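Local coordinates for protein phenylalanine hydroxylase (Colwellia psychrerythraea, PDB 2V27) that probably catalyses the iron- and tetrahydrobiopterin-dependent hydroxylation of L-phenylalanine to L-tyrosine, the first step of phenylalanine degradation, at residues R160-F164 / T165-G169. Residues are numbered along the deposited sequence; the frame is centred on the assembly and turned at random.
Sequences RLYWF and TIEFG. With FE (Fe (III) ion), chain E.
Tyr-162 O accepts from both Thr-165 N and Glu-167 N, the second at 3.1 Å, and the two donors arrive from opposite faces of its carbonyl plane. The i+5 spacing to Glu-167 marks a pi-type turn at the C-terminal end of helix 152-167, where an iron-binding glutamate is carried, and Trp-163 O repeats it by taking Phe-168 N at 2.8 Å. The pair illustrates how a widened turn at a helix end shifts hydrogen bonding from i+4 to i+5. Thr-165 turns its hydroxyl back along the helix: OG1, placed between backbone N and carbonyl carbon (chi1 50°), donates to Leu-161 O at 2.7 Å, and it also hydrogen-bonds Tyr-139 of helix 134-147. Ile-166 lays CB over the centre of the Tyr-162 ring, a CH-pi contact 3.9 Å from the centroid, while Ile-166 CD1 touches Tyr-162 CE1. Phe-168 lies alongside Trp-163, Phe-168 CE1 3.3 Å from Trp-163 CH2, its ring inclined by 38° to the indole six-membered ring; Trp-163 NE1 is hydrogen-bonded to Gln-221 OE1. Bent at chi2 (-71°), Glu-167 brings OE1 to the Tyr-162 ring edge, near its plane; His-122, His-127 and two waters complete the metal site. Both Glu-167 carboxylate oxygens bind the iron, OE1 at 2.1 Å and OE2 at 2.3 Å.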
loop_
_atom_site.group_PDB
_atom_site.type_symbol
_atom_site.label_atom_id
_atom_site.label_comp_id
_atom_site.label_asym_id
_atom_site.label_seq_id
_atom_site.Cartn_x
_atom_site.Cartn_y
_atom_site.Cartn_z
ATOM N N ARG B 160 -7.217 15.885 -5.675
ATOM C CA ARG B 160 -5.792 15.604 -5.680
ATOM C C ARG B 160 -5.079 16.777 -4.987
ATOM O O ARG B 160 -4.198 16.599 -4.100
ATOM C CB ARG B 160 -5.287 15.379 -7.132
ATOM C CG ARG B 160 -3.794 15.194 -7.285
ATOM C CD ARG B 160 -3.463 14.913 -8.771
ATOM N NE ARG B 160 -4.017 13.639 -9.233
ATOM C CZ ARG B 160 -4.778 13.513 -10.308
ATOM N NH1 ARG B 160 -5.047 14.583 -11.082
ATOM N NH2 ARG B 160 -5.276 12.309 -10.595
ATOM N N LEU B 161 -5.476 18.006 -5.342
ATOM C CA LEU B 161 -4.980 19.201 -4.680
ATOM C C LEU B 161 -5.255 19.151 -3.153
ATOM O O LEU B 161 -4.359 19.406 -2.332
ATOM C CB LEU B 161 -5.589 20.482 -5.280
ATOM C CG LEU B 161 -5.195 21.805 -4.588
ATOM C CD1 LEU B 161 -3.648 22.079 -4.486
ATOM C CD2 LEU B 161 -5.916 23.000 -5.299
ATOM N N TYR B 162 -6.462 18.767 -2.767
ATOM C CA TYR B 162 -6.886 18.702 -1.375
ATOM C C TYR B 162 -6.017 17.652 -0.667
ATOM O O TYR B 162 -5.506 17.892 0.451
ATOM C CB TYR B 162 -8.353 18.267 -1.358
ATOM C CG TYR B 162 -9.077 18.402 -0.016
ATOM C CD1 TYR B 162 -9.729 19.604 0.308
ATOM C CD2 TYR B 162 -9.104 17.361 0.901
ATOM C CE1 TYR B 162 -10.406 19.773 1.513
ATOM C CE2 TYR B 162 -9.816 17.516 2.138
ATOM C CZ TYR B 162 -10.465 18.744 2.392
ATOM O OH TYR B 162 -11.168 19.034 3.564
ATOM N N TRP B 163 -5.787 16.524 -1.340
ATOM C CA TRP B 163 -5.038 15.421 -0.756
ATOM C C TRP B 163 -3.636 15.895 -0.362
ATOM O O TRP B 163 -3.174 15.627 0.740
ATOM C CB TRP B 163 -4.944 14.280 -1.784
ATOM C CG TRP B 163 -4.195 13.078 -1.276
ATOM C CD1 TRP B 163 -2.889 12.688 -1.597
ATOM C CD2 TRP B 163 -4.719 12.057 -0.420
ATOM N NE1 TRP B 163 -2.587 11.491 -0.952
ATOM C CE2 TRP B 163 -3.694 11.069 -0.241
ATOM C CE3 TRP B 163 -5.946 11.886 0.235
ATOM C CZ2 TRP B 163 -3.881 9.926 0.590
ATOM C CZ3 TRP B 163 -6.139 10.749 1.035
ATOM C CH2 TRP B 163 -5.109 9.781 1.206
ATOM N N PHE B 164 -2.984 16.584 -1.285
ATOM C CA PHE B 164 -1.628 16.996 -1.053
ATOM C C PHE B 164 -1.441 18.237 -0.192
ATOM O O PHE B 164 -0.293 18.624 0.079
ATOM C CB PHE B 164 -0.931 17.134 -2.388
ATOM C CG PHE B 164 -0.602 15.789 -3.001
ATOM C CD1 PHE B 164 -1.237 15.347 -4.185
ATOM C CD2 PHE B 164 0.332 14.947 -2.344
ATOM C CE1 PHE B 164 -0.901 14.083 -4.767
ATOM C CE2 PHE B 164 0.679 13.705 -2.874
ATOM C CZ PHE B 164 0.074 13.269 -4.101
ATOM N N THR B 165 -2.548 18.875 0.243
ATOM C CA THR B 165 -2.491 20.090 1.089
ATOM C C THR B 165 -3.228 19.778 2.396
ATOM O O THR B 165 -2.610 19.392 3.377
ATOM C CB THR B 165 -3.102 21.350 0.352
ATOM O OG1 THR B 165 -4.405 21.042 -0.189
ATOM C CG2 THR B 165 -2.161 21.739 -0.793
ATOM N N ILE B 166 -4.548 19.900 2.394
ATOM C CA ILE B 166 -5.323 19.683 3.613
ATOM C C ILE B 166 -5.117 18.310 4.251
ATOM O O ILE B 166 -5.135 18.225 5.504
ATOM C CB ILE B 166 -6.817 19.982 3.291
ATOM C CG1 ILE B 166 -6.943 21.528 3.056
ATOM C CG2 ILE B 166 -7.783 19.492 4.437
ATOM C CD1 ILE B 166 -8.244 21.970 2.530
ATOM N N GLU B 167 -4.990 17.236 3.437
ATOM C CA GLU B 167 -4.826 15.921 4.059
ATOM C C GLU B 167 -3.348 15.594 4.397
ATOM O O GLU B 167 -3.064 15.146 5.529
ATOM C CB GLU B 167 -5.523 14.794 3.262
ATOM C CG GLU B 167 -7.008 15.075 3.132
ATOM C CD GLU B 167 -7.767 14.905 4.478
ATOM O OE1 GLU B 167 -8.960 15.279 4.513
ATOM O OE2 GLU B 167 -7.220 14.378 5.482
ATOM N N PHE B 168 -2.429 15.766 3.444
ATOM C CA PHE B 168 -1.034 15.310 3.625
ATOM C C PHE B 168 0.043 16.377 3.485
ATOM O O PHE B 168 1.212 16.077 3.260
ATOM C CB PHE B 168 -0.765 14.076 2.703
ATOM C CG PHE B 168 -1.431 12.839 3.234
ATOM C CD1 PHE B 168 -2.754 12.568 2.925
ATOM C CD2 PHE B 168 -0.775 12.034 4.171
ATOM C CE1 PHE B 168 -3.428 11.495 3.522
ATOM C CE2 PHE B 168 -1.435 10.960 4.765
ATOM C CZ PHE B 168 -2.777 10.692 4.428
ATOM N N GLY B 169 -0.354 17.634 3.647
ATOM C CA GLY B 169 0.607 18.733 3.534
ATOM C C GLY B 169 1.677 18.767 4.606
ATOM O O GLY B 169 1.412 18.507 5.775
HETATM FE FE FE E . -9.241 14.662 6.511
HETATM O O HOH W 1 1.661 16.525 0.481
HETATM O O HOH W 2 -10.060 12.860 5.429
HETATM O O HOH W 3 -11.292 15.086 6.520
#